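Local coordinates for capsule biosynthesis protein capD (Bacillus anthracis, PDB 3G9K) that cleaves the poly-gamma-D-glutamate capsule and, as a transpeptidase, joins it by an amide bond to meso-diaminopimelic acid of the peptidoglycan, at residues 135-139 / 140-144; 160-164 / 165-169; 250-254 / 255-259. One frame throughout, in Å; residues are numbered along the deposited sequence.

Interaction 1: 135-139 / 140-144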
ATOM      1  N   PHE A 135      -7.005   2.737  21.571  1.00 24.45           N
ATOM      2  CA  PHE A 135      -8.049   2.790  20.545  1.00 25.03           C
ATOM      3  C   PHE A 135      -8.842   1.489  20.593  1.00 25.30           C
ATOM      4  O   PHE A 135      -8.367   0.491  21.106  1.00 24.52           O
ATOM      5  CB  PHE A 135      -7.436   2.970  19.153  1.00 23.99           C
ATOM      6  CG  PHE A 135      -6.746   1.759  18.654  1.00 23.45           C
ATOM      7  CD1 PHE A 135      -7.372   0.898  17.747  1.00 25.22           C
ATOM      8  CD2 PHE A 135      -5.470   1.458  19.083  1.00 23.07           C
ATOM      9  CE1 PHE A 135      -6.742  -0.237  17.292  1.00 22.28           C
ATOM     10  CE2 PHE A 135      -4.836   0.326  18.631  1.00 21.92           C
ATOM     11  CZ  PHE A 135      -5.486  -0.540  17.754  1.00 21.45           C
ATOM     12  N   LYS A 136     -10.068   1.514  20.085  1.00 26.87           N
ATOM     13  CA  LYS A 136     -10.934   0.339  20.138  1.00 28.30           C
ATOM     14  C   LYS A 136     -10.544  -0.626  19.048  1.00 28.94           C
ATOM     15  O   LYS A 136     -10.535  -0.258  17.867  1.00 27.82           O
ATOM     16  CB  LYS A 136     -12.408   0.734  19.970  1.00 29.19           C
ATOM     17  CG  LYS A 136     -13.110   1.001  21.322  1.00 31.29           C
ATOM     18  CD  LYS A 136     -14.659   1.099  21.152  1.00 32.73           C
ATOM     19  CE  LYS A 136     -15.313  -0.265  20.784  1.00 36.72           C
ATOM     20  NZ  LYS A 136     -16.723  -0.195  20.263  1.00 38.02           N
ATOM     21  N   VAL A 137     -10.217  -1.855  19.422  1.00 29.28           N
ATOM     22  CA  VAL A 137      -9.815  -2.820  18.407  1.00 30.73           C
ATOM     23  C   VAL A 137     -11.057  -3.232  17.616  1.00 31.18           C
ATOM     24  O   VAL A 137     -12.176  -3.188  18.136  1.00 31.22           O
ATOM     25  CB  VAL A 137      -8.966  -4.026  18.966  1.00 30.86           C
ATOM     26  CG1 VAL A 137      -8.190  -3.642  20.231  1.00 29.68           C
ATOM     27  CG2 VAL A 137      -9.780  -5.239  19.206  1.00 30.15           C
ATOM     28  N   ASP A 138     -10.854  -3.542  16.342  1.00 32.52           N
ATOM     29  CA  ASP A 138     -11.928  -3.994  15.462  1.00 33.27           C
ATOM     30  C   ASP A 138     -11.835  -5.485  15.187  1.00 34.23           C
ATOM     31  O   ASP A 138     -10.882  -6.160  15.595  1.00 33.78           O
ATOM     32  CB  ASP A 138     -11.930  -3.207  14.136  1.00 33.95           C
ATOM     33  CG  ASP A 138     -10.631  -3.317  13.358  1.00 36.05           C
ATOM     34  OD1 ASP A 138      -9.691  -4.007  13.775  1.00 41.34           O
ATOM     35  OD2 ASP A 138     -10.535  -2.674  12.305  1.00 41.00           O
ATOM     36  N   ASP A 139     -12.833  -5.990  14.469  1.00 34.49           N
ATOM     37  CA  ASP A 139     -12.893  -7.401  14.108  1.00 34.75           C
ATOM     38  C   ASP A 139     -11.702  -7.871  13.283  1.00 33.91           C
ATOM     39  O   ASP A 139     -11.285  -9.017  13.405  1.00 34.23           O
ATOM     40  CB  ASP A 139     -14.205  -7.693  13.370  1.00 35.58           C
ATOM     41  CG  ASP A 139     -15.429  -7.482  14.261  1.00 38.93           C
ATOM     42  OD1 ASP A 139     -15.639  -8.286  15.207  1.00 40.69           O
ATOM     43  OD2 ASP A 139     -16.174  -6.494  14.027  1.00 44.35           O
ATOM     44  N   SER A 140     -11.151  -7.000  12.449  1.00 32.41           N
ATOM     45  CA  SER A 140     -10.052  -7.399  11.581  1.00 31.90           C
ATOM     46  C   SER A 140      -8.701  -7.572  12.323  1.00 30.13           C
ATOM     47  O   SER A 140      -7.897  -8.442  11.985  1.00 29.04           O
ATOM     48  CB  SER A 140      -9.885  -6.373  10.486  1.00 32.20           C
ATOM     49  OG  SER A 140      -9.764  -5.085  11.085  1.00 36.79           O
ATOM     50  N   LEU A 141      -8.434  -6.720  13.292  1.00 28.41           N
ATOM     51  CA  LEU A 141      -7.220  -6.878  14.097  1.00 28.14           C
ATOM     52  C   LEU A 141      -7.333  -8.144  14.970  1.00 27.57           C
ATOM     53  O   LEU A 141      -6.376  -8.910  15.068  1.00 26.40           O
ATOM     54  CB  LEU A 141      -6.950  -5.646  14.956  1.00 27.48           C
ATOM     55  CG  LEU A 141      -5.728  -5.744  15.889  1.00 27.58           C
ATOM     56  CD1 LEU A 141      -4.464  -6.077  15.127  1.00 26.45           C
ATOM     57  CD2 LEU A 141      -5.541  -4.478  16.708  1.00 26.70           C
ATOM     58  N   THR A 142      -8.490  -8.384  15.589  1.00 27.94           N
ATOM     59  CA  THR A 142      -8.706  -9.657  16.303  1.00 28.36           C
ATOM     60  C   THR A 142      -8.412 -10.863  15.419  1.00 28.47           C
ATOM     61  O   THR A 142      -7.600 -11.709  15.764  1.00 28.88           O
ATOM     62  CB  THR A 142     -10.129  -9.771  16.897  1.00 28.45           C
ATOM     63  OG1 THR A 142     -10.413  -8.594  17.663  1.00 30.75           O
ATOM     64  CG2 THR A 142     -10.240 -10.991  17.807  1.00 28.67           C
HETATM   65  N   MSE A 143      -9.001 -10.916  14.287  1.00 33.55           N
HETATM   66  CA  MSE A 143      -8.812 -12.056  13.389  1.00 33.58           C
HETATM   67  C   MSE A 143      -7.365 -12.192  12.883  1.00 33.01           C
HETATM   68  O   MSE A 143      -6.853 -13.302  12.749  1.00 32.49           O
HETATM   69  CB  MSE A 143      -9.796 -11.985  12.222  1.00 33.81           C
HETATM   70  CG  MSE A 143      -9.555 -13.040  11.162  1.00 35.64           C
HETATM   71 SE   MSE A 143      -8.427 -12.361   9.752  0.50 37.52          SE
HETATM   72  CE  MSE A 143      -9.885 -11.860   8.568  1.00 37.60           C
ATOM     73  N   ARG A 144      -6.729 -11.086  12.521  1.00 27.44           N
ATOM     74  CA  ARG A 144      -5.322 -11.092  12.199  1.00 27.49           C
ATOM     75  C   ARG A 144      -4.449 -11.683  13.302  1.00 25.83           C
ATOM     76  O   ARG A 144      -3.538 -12.473  13.014  1.00 25.72           O
ATOM     77  CB  ARG A 144      -4.862  -9.671  11.895  1.00 27.73           C
ATOM     78  CG  ARG A 144      -5.195  -9.265  10.471  1.00 29.89           C
ATOM     79  CD  ARG A 144      -4.154  -9.788   9.539  1.00 37.50           C
ATOM     80  NE  ARG A 144      -4.710 -10.080   8.233  1.00 41.16           N
ATOM     81  CZ  ARG A 144      -5.282 -11.229   7.879  1.00 43.19           C
ATOM     82  NH1 ARG A 144      -5.382 -12.238   8.730  1.00 45.55           N
ATOM     83  NH2 ARG A 144      -5.764 -11.368   6.652  1.00 42.22           N
TER
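Phe135 meets Leu141 where strand 135-136 leads, through Val137 and Asp138, into the start of helix 139-152, a junction built round an aspartate N-cap. CZ of the phenyl ring meets Leu141 CD2 at 4.1 Å, the methyl at the ring edge and near its plane, and the side chains cross at about a right angle. Leu173 of the partner strand packs on both, so large apolar residues suit this buried corner. Val137 continues the layer: its CB lies 4.1 Å from Leu141 CD2 and its CG2 3.7 Å from Thr142 OG1. A compact branched residue fits here, covering the leucine with one part and the threonine with another. Asp138 is the N-cap. Its carboxylate is turned in between its own backbone N and carbonyl carbon (chi1 59°), which brings OD1 within 3.0 Å of Leu141 N. This N-H comes from above the carboxylate plane, 40° out of it, and is one of the first-turn amides that lack a carbonyl earlier in the helix. The negative charge probably also gains from the helix dipole. The Ser140 hydroxyl is small enough to sit beside the carboxylate, its OG 2.8 Å from Asp138 OD2 and 2.9 Å from OD1; Asn170 of the other chain makes a weak bond to it. The main chain of Asp139 carries the helix onward, its O accepting from Met143 N, of a selenomethionine, at 3.1 Å. Thr142 OG1 bonds to Ile167 O, while Thr142 N gives an almost straight N-H (178°) to Asp138 O, 3.3 Å away in the carbonyl plane.

Interaction 2: 160-164 / 165-169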
ATOM      1  N   PHE A 160      -1.505  -7.867  23.234  1.00 22.97           N
ATOM      2  CA  PHE A 160      -2.279  -8.287  22.070  1.00 24.12           C
ATOM      3  C   PHE A 160      -3.038  -9.583  22.285  1.00 24.74           C
ATOM      4  O   PHE A 160      -3.945  -9.896  21.512  1.00 25.62           O
ATOM      5  CB  PHE A 160      -1.349  -8.490  20.878  1.00 23.43           C
ATOM      6  CG  PHE A 160      -0.529  -7.284  20.557  1.00 22.61           C
ATOM      7  CD1 PHE A 160      -1.123  -6.159  19.984  1.00 23.15           C
ATOM      8  CD2 PHE A 160       0.829  -7.260  20.829  1.00 22.60           C
ATOM      9  CE1 PHE A 160      -0.362  -5.043  19.680  1.00 20.43           C
ATOM     10  CE2 PHE A 160       1.596  -6.149  20.530  1.00 21.50           C
ATOM     11  CZ  PHE A 160       1.001  -5.045  19.914  1.00 21.25           C
ATOM     12  N   TYR A 161      -2.618 -10.352  23.297  1.00 25.87           N
ATOM     13  CA  TYR A 161      -3.235 -11.641  23.634  1.00 26.53           C
ATOM     14  C   TYR A 161      -3.540 -11.710  25.116  1.00 28.17           C
ATOM     15  O   TYR A 161      -2.986 -12.533  25.802  1.00 30.12           O
ATOM     16  CB  TYR A 161      -2.336 -12.803  23.253  1.00 25.30           C
ATOM     17  CG  TYR A 161      -2.054 -12.931  21.778  1.00 23.43           C
ATOM     18  CD1 TYR A 161      -0.946 -12.294  21.213  1.00 24.91           C
ATOM     19  CD2 TYR A 161      -2.898 -13.654  20.939  1.00 23.73           C
ATOM     20  CE1 TYR A 161      -0.664 -12.410  19.872  1.00 23.37           C
ATOM     21  CE2 TYR A 161      -2.625 -13.778  19.557  1.00 22.77           C
ATOM     22  CZ  TYR A 161      -1.509 -13.138  19.033  1.00 22.20           C
ATOM     23  OH  TYR A 161      -1.195 -13.233  17.680  1.00 20.24           O
ATOM     24  N   PRO A 162      -4.448 -10.858  25.599  1.00 30.05           N
ATOM     25  CA  PRO A 162      -4.869 -10.834  27.001  1.00 31.56           C
ATOM     26  C   PRO A 162      -5.481 -12.169  27.445  1.00 32.97           C
ATOM     27  O   PRO A 162      -6.373 -12.702  26.779  1.00 33.17           O
ATOM     28  CB  PRO A 162      -5.942  -9.741  27.010  1.00 31.79           C
ATOM     29  CG  PRO A 162      -5.638  -8.920  25.863  1.00 31.46           C
ATOM     30  CD  PRO A 162      -5.195  -9.863  24.820  1.00 29.88           C
ATOM     31  N   ASN A 163      -4.988 -12.698  28.558  1.00 34.51           N
ATOM     32  CA  ASN A 163      -5.374 -14.026  29.036  1.00 35.23           C
ATOM     33  C   ASN A 163      -5.163 -15.123  27.989  1.00 35.99           C
ATOM     34  O   ASN A 163      -5.883 -16.115  27.974  1.00 36.83           O
ATOM     35  CB  ASN A 163      -6.826 -14.012  29.540  1.00 36.14           C
ATOM     36  CG  ASN A 163      -6.990 -13.225  30.833  1.00 37.75           C
ATOM     37  OD1 ASN A 163      -6.388 -13.559  31.859  1.00 43.77           O
ATOM     38  ND2 ASN A 163      -7.813 -12.190  30.796  1.00 39.68           N
ATOM     39  N   GLY A 164      -4.184 -14.924  27.104  1.00 35.68           N
ATOM     40  CA  GLY A 164      -3.772 -15.937  26.141  1.00 35.22           C
ATOM     41  C   GLY A 164      -4.493 -15.960  24.815  1.00 34.79           C
ATOM     42  O   GLY A 164      -4.075 -16.682  23.905  1.00 35.51           O
ATOM     43  N   GLU A 165      -5.559 -15.170  24.690  1.00 34.89           N
ATOM     44  CA  GLU A 165      -6.381 -15.135  23.485  1.00 34.32           C
ATOM     45  C   GLU A 165      -6.305 -13.755  22.818  1.00 33.41           C
ATOM     46  O   GLU A 165      -6.062 -12.768  23.496  1.00 32.48           O
ATOM     47  CB  GLU A 165      -7.830 -15.454  23.846  1.00 35.25           C
ATOM     48  CG  GLU A 165      -8.026 -16.841  24.508  1.00 36.19           C
ATOM     49  CD  GLU A 165      -7.939 -17.972  23.522  1.00 40.80           C
ATOM     50  OE1 GLU A 165      -8.738 -17.985  22.569  1.00 42.87           O
ATOM     51  OE2 GLU A 165      -7.061 -18.856  23.684  1.00 45.99           O
ATOM     52  N   PRO A 166      -6.528 -13.689  21.491  1.00 32.66           N
ATOM     53  CA  PRO A 166      -6.517 -12.398  20.771  1.00 32.75           C
ATOM     54  C   PRO A 166      -7.429 -11.369  21.402  1.00 32.53           C
ATOM     55  O   PRO A 166      -8.573 -11.700  21.697  1.00 31.91           O
ATOM     56  CB  PRO A 166      -7.069 -12.742  19.391  1.00 32.46           C
ATOM     57  CG  PRO A 166      -6.895 -14.213  19.236  1.00 33.24           C
ATOM     58  CD  PRO A 166      -6.805 -14.827  20.605  1.00 32.61           C
ATOM     59  N   ILE A 167      -6.946 -10.130  21.571  1.00 32.15           N
ATOM     60  CA  ILE A 167      -7.753  -9.052  22.151  1.00 32.37           C
ATOM     61  C   ILE A 167      -9.033  -8.928  21.330  1.00 32.83           C
ATOM     62  O   ILE A 167      -9.006  -9.017  20.098  1.00 32.00           O
ATOM     63  CB  ILE A 167      -6.967  -7.695  22.265  1.00 31.79           C
ATOM     64  CG1 ILE A 167      -7.799  -6.647  23.009  1.00 30.69           C
ATOM     65  CG2 ILE A 167      -6.538  -7.191  20.891  1.00 29.18           C
ATOM     66  CD1 ILE A 167      -7.037  -5.373  23.419  1.00 31.50           C
ATOM     67  N   GLU A 168     -10.156  -8.784  22.026  1.00 34.68           N
ATOM     68  CA  GLU A 168     -11.488  -8.909  21.402  1.00 35.47           C
ATOM     69  C   GLU A 168     -11.935  -7.591  20.801  1.00 35.66           C
ATOM     70  O   GLU A 168     -11.605  -6.523  21.303  1.00 36.13           O
ATOM     71  CB  GLU A 168     -12.538  -9.403  22.427  1.00 35.71           C
ATOM     72  CG  GLU A 168     -12.173 -10.730  23.051  1.00 36.97           C
ATOM     73  CD  GLU A 168     -13.254 -11.307  23.937  1.00 38.51           C
ATOM     74  OE1 GLU A 168     -13.629 -10.673  24.961  1.00 41.84           O
ATOM     75  OE2 GLU A 168     -13.710 -12.429  23.613  1.00 42.90           O
ATOM     76  N   THR A 169     -12.673  -7.687  19.705  1.00 36.50           N
ATOM     77  CA  THR A 169     -13.317  -6.540  19.099  1.00 36.84           C
ATOM     78  C   THR A 169     -14.000  -5.735  20.169  1.00 36.04           C
ATOM     79  O   THR A 169     -14.593  -6.286  21.104  1.00 36.69           O
ATOM     80  CB  THR A 169     -14.349  -6.981  18.071  1.00 37.20           C
ATOM     81  OG1 THR A 169     -13.668  -7.674  17.020  1.00 40.12           O
ATOM     82  CG2 THR A 169     -15.105  -5.781  17.501  1.00 38.77           C
TER
HETATM   83  O   HOH W   1      -8.093 -11.844  24.881  1.00 47.75           O
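Pro162 O is gripped from two directions: a water donates to it at 2.7 Å, and Glu165 N makes a weak bond to it at 3.3 Å. The same water lies 2.6 Å from Glu165 O, bridging the two carbonyls, though it has fewer protons than acceptors in reach. Two overlapping beta turns explain the reversal: Tyr161 to Gly164 is type II, Pro162 supplying the fixed phi of its second position; Pro162 to Glu165 is type I', with Asn163 and Gly164, both at positive phi, in the middle. At the phi of Gly164 (89°) a beta carbon would press on the preceding carbonyl O, so glycine belongs there. Past the turns, Ile167 N closes the loop on Phe160 O at 3.0 Å, approaching from above the carbonyl plane. Pro162 CD rests 3.8 Å from Ile167 CB, the side chains crossing obliquely, so that compact ring and branched chain pack closely. With CG anti to the carbonyl carbon, beside the backbone N (chi1 -63°), the Tyr161 ring is set by Pro166, Tyr161 CD2 4.1 Å from Pro166 CD; Glu165 C and Pro166 N meet it at a slant. Its OH bonds to Leu145 O of helix 139-152. Tyr161 CA also makes a CA-H...O contact with Glu165 O, at 3.0 Å.

Interaction 3: 250-254 / 255-259; sequences KLAEK and KEVYK
The carbonyl groups of Ala252 and Glu253 are met by amides of the following residues in different ways: Val257 N lies in the plane of the Ala252 carbonyl, whereas Glu256 N stands over that of Glu253, 68° out of its plane. Together they make a Schellman motif, the C-terminal cap of helix 242-254. The aromatic ring of Tyr258, just beyond, stacks on His95 of the other chain. In the cap the longer bond, Val257 N to Ala252 O, spans 3.3 Å and encloses the shorter one, Glu256 N to Glu253 O, at 3.1 Å. Glu256 takes the positive phi (49°) that turns the chain out of the helix, a place more often filled by glycine; its side chain points to the outside, where OE2 forms a weak salt bridge with Lys259 NZ. The pair flanking the motif is apolar, as is usual for this cap: Ala252 CB touches Val257 CG2 at 3.6 Å, and Val257 also packs on Met271 and Ile274 of helix 264-284. Just before the cap, the last regular i to i-4 bond of these segments runs from Lys255 N to Leu251 O, 3.0 Å. The side chains of Leu251 and Lys255 lie side by side, pointing the same way. With CG anti to the carbonyl carbon (chi1 -56°), the lysine chain runs along the leucine. A lysine suits this exposed position: its long apolar stem can pack on the leucine, CE 3.5 Å from Leu251 CD2, with the charge kept at the chain end. Finally, a water donates to Ala252 O and accepts from Tyr258 N, each at 2.9 Å.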
ATOM      1  N   LYS A 250      -2.049  -0.982 -20.331  1.00 26.19           N
ATOM      2  CA  LYS A 250      -1.895  -0.652 -21.750  1.00 27.10           C
ATOM      3  C   LYS A 250      -2.169  -1.869 -22.648  1.00 27.69           C
ATOM      4  O   LYS A 250      -2.881  -1.744 -23.653  1.00 27.41           O
ATOM      5  CB  LYS A 250      -0.532  -0.042 -22.014  1.00 27.89           C
ATOM      6  CG  LYS A 250      -0.364   1.345 -21.427  1.00 26.86           C
ATOM      7  CD  LYS A 250       0.984   1.925 -21.784  1.00 27.81           C
ATOM      8  CE  LYS A 250       1.005   2.417 -23.241  1.00 28.66           C
ATOM      9  NZ  LYS A 250       0.288   3.709 -23.457  1.00 29.20           N
ATOM     10  N   LEU A 251      -1.638  -3.030 -22.275  1.00 27.84           N
ATOM     11  CA  LEU A 251      -2.024  -4.303 -22.896  1.00 28.32           C
ATOM     12  C   LEU A 251      -3.545  -4.565 -22.904  1.00 28.49           C
ATOM     13  O   LEU A 251      -4.090  -5.004 -23.919  1.00 27.87           O
ATOM     14  CB  LEU A 251      -1.280  -5.465 -22.226  1.00 28.85           C
ATOM     15  CG  LEU A 251       0.206  -5.631 -22.627  1.00 29.62           C
ATOM     16  CD1 LEU A 251       0.993  -6.532 -21.657  1.00 30.09           C
ATOM     17  CD2 LEU A 251       0.272  -6.183 -24.070  1.00 31.91           C
ATOM     18  N   ALA A 252      -4.239  -4.314 -21.779  1.00 28.16           N
ATOM     19  CA  ALA A 252      -5.686  -4.532 -21.705  1.00 28.75           C
ATOM     20  C   ALA A 252      -6.465  -3.550 -22.585  1.00 29.17           C
ATOM     21  O   ALA A 252      -7.459  -3.920 -23.208  1.00 29.28           O
ATOM     22  CB  ALA A 252      -6.164  -4.468 -20.238  1.00 27.52           C
ATOM     23  N   GLU A 253      -6.007  -2.297 -22.636  1.00 30.31           N
ATOM     24  CA  GLU A 253      -6.551  -1.306 -23.560  1.00 31.36           C
ATOM     25  C   GLU A 253      -6.428  -1.770 -25.028  1.00 32.02           C
ATOM     26  O   GLU A 253      -7.412  -1.773 -25.774  1.00 32.38           O
ATOM     27  CB  GLU A 253      -5.822   0.027 -23.398  1.00 31.06           C
ATOM     28  CG  GLU A 253      -6.205   1.072 -24.439  1.00 31.22           C
ATOM     29  CD  GLU A 253      -5.719   2.462 -24.114  1.00 32.67           C
ATOM     30  OE1 GLU A 253      -4.753   2.610 -23.307  1.00 34.25           O
ATOM     31  OE2 GLU A 253      -6.301   3.406 -24.694  1.00 31.78           O
ATOM     32  N   LYS A 254      -5.213  -2.146 -25.421  1.00 33.47           N
ATOM     33  CA  LYS A 254      -4.903  -2.472 -26.832  1.00 34.29           C
ATOM     34  C   LYS A 254      -5.608  -3.733 -27.287  1.00 35.75           C
ATOM     35  O   LYS A 254      -6.087  -3.826 -28.411  1.00 36.98           O
ATOM     36  CB  LYS A 254      -3.401  -2.688 -27.003  1.00 34.41           C
ATOM     37  CG  LYS A 254      -2.990  -2.764 -28.449  1.00 34.00           C
ATOM     38  CD  LYS A 254      -1.497  -2.815 -28.638  1.00 35.43           C
ATOM     39  CE  LYS A 254      -1.156  -2.845 -30.146  1.00 36.20           C
ATOM     40  NZ  LYS A 254       0.072  -3.631 -30.375  1.00 37.65           N
ATOM     41  N   LYS A 255      -5.657  -4.716 -26.409  1.00 37.17           N
ATOM     42  CA  LYS A 255      -6.305  -5.976 -26.711  1.00 37.92           C
ATOM     43  C   LYS A 255      -7.814  -5.887 -26.493  1.00 38.16           C
ATOM     44  O   LYS A 255      -8.534  -6.847 -26.737  1.00 38.88           O
ATOM     45  CB  LYS A 255      -5.662  -7.078 -25.885  1.00 37.79           C
ATOM     46  CG  LYS A 255      -4.148  -7.138 -26.121  1.00 38.05           C
ATOM     47  CD  LYS A 255      -3.552  -8.458 -25.682  1.00 39.08           C
ATOM     48  CE  LYS A 255      -2.037  -8.371 -25.531  1.00 39.93           C
ATOM     49  NZ  LYS A 255      -1.393  -9.616 -26.034  1.00 41.04           N
ATOM     50  N   GLU A 256      -8.300  -4.722 -26.071  1.00 38.51           N
ATOM     51  CA  GLU A 256      -9.741  -4.470 -25.928  1.00 38.97           C
ATOM     52  C   GLU A 256     -10.456  -5.580 -25.160  1.00 38.45           C
ATOM     53  O   GLU A 256     -11.541  -6.027 -25.550  1.00 37.89           O
ATOM     54  CB  GLU A 256     -10.394  -4.294 -27.297  1.00 39.07           C
ATOM     55  CG  GLU A 256      -9.881  -3.095 -28.060  1.00 40.83           C
ATOM     56  CD  GLU A 256     -10.454  -3.031 -29.456  1.00 41.94           C
ATOM     57  OE1 GLU A 256     -10.406  -4.066 -30.171  1.00 46.79           O
ATOM     58  OE2 GLU A 256     -10.959  -1.951 -29.833  1.00 45.83           O
ATOM     59  N   VAL A 257      -9.843  -6.017 -24.061  1.00 38.07           N
ATOM     60  CA  VAL A 257     -10.405  -7.092 -23.255  1.00 37.68           C
ATOM     61  C   VAL A 257     -11.742  -6.713 -22.650  1.00 37.42           C
ATOM     62  O   VAL A 257     -12.536  -7.587 -22.311  1.00 37.60           O
ATOM     63  CB  VAL A 257      -9.466  -7.513 -22.125  1.00 37.71           C
ATOM     64  CG1 VAL A 257      -8.232  -8.137 -22.704  1.00 37.58           C
ATOM     65  CG2 VAL A 257      -9.115  -6.310 -21.241  1.00 36.83           C
ATOM     66  N   TYR A 258     -11.989  -5.411 -22.514  1.00 37.44           N
ATOM     67  CA  TYR A 258     -13.254  -4.935 -21.969  1.00 37.58           C
ATOM     68  C   TYR A 258     -14.458  -5.387 -22.810  1.00 37.52           C
ATOM     69  O   TYR A 258     -15.543  -5.590 -22.272  1.00 37.33           O
ATOM     70  CB  TYR A 258     -13.274  -3.416 -21.848  1.00 37.05           C
ATOM     71  CG  TYR A 258     -14.532  -2.932 -21.169  1.00 36.92           C
ATOM     72  CD1 TYR A 258     -14.708  -3.102 -19.794  1.00 36.96           C
ATOM     73  CD2 TYR A 258     -15.573  -2.363 -21.903  1.00 37.44           C
ATOM     74  CE1 TYR A 258     -15.877  -2.669 -19.156  1.00 37.38           C
ATOM     75  CE2 TYR A 258     -16.751  -1.931 -21.278  1.00 36.56           C
ATOM     76  CZ  TYR A 258     -16.897  -2.089 -19.908  1.00 37.43           C
ATOM     77  OH  TYR A 258     -18.055  -1.656 -19.289  1.00 36.17           O
ATOM     78  N   LYS A 259     -14.258  -5.520 -24.120  1.00 37.90           N
ATOM     79  CA  LYS A 259     -15.309  -6.051 -25.015  1.00 38.71           C
ATOM     80  C   LYS A 259     -15.791  -7.451 -24.584  1.00 38.79           C
ATOM     81  O   LYS A 259     -16.916  -7.835 -24.895  1.00 38.99           O
ATOM     82  CB  LYS A 259     -14.822  -6.058 -26.471  1.00 38.49           C
ATOM     83  CG  LYS A 259     -14.668  -4.645 -27.084  1.00 39.25           C
ATOM     84  CD  LYS A 259     -14.237  -4.687 -28.563  1.00 39.57           C
ATOM     85  CE  LYS A 259     -14.431  -3.333 -29.253  1.00 40.51           C
ATOM     86  NZ  LYS A 259     -13.852  -3.250 -30.642  1.00 41.25           N
TER
HETATM   87  O   HOH W   2     -10.087  -3.239 -22.319  1.00 37.02           O

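In the fold
Along the chain interactions 1, 2 and 3 follow in series, all within the gamma-glutamyltransferase family region. Interactions 1 and 2 are neighbours, their centres 10 Å apart: the first opens helix 139-152, and the second lies in the loop that leads back to strand 172-173, the antiparallel partner of strand 135-136. They touch directly, Asp139 OD1 approaching Thr169 OG1 at 2.7 Å in a probable hydrogen bond, so the loop is tied to the helix start. Interaction 3 ends helix 242-254, its centre about 40 Å from that of interaction 1 and about 48 Å from that of interaction 2. The enzyme consists of two chains cut from one precursor, and all three lie where this chain meets its partner.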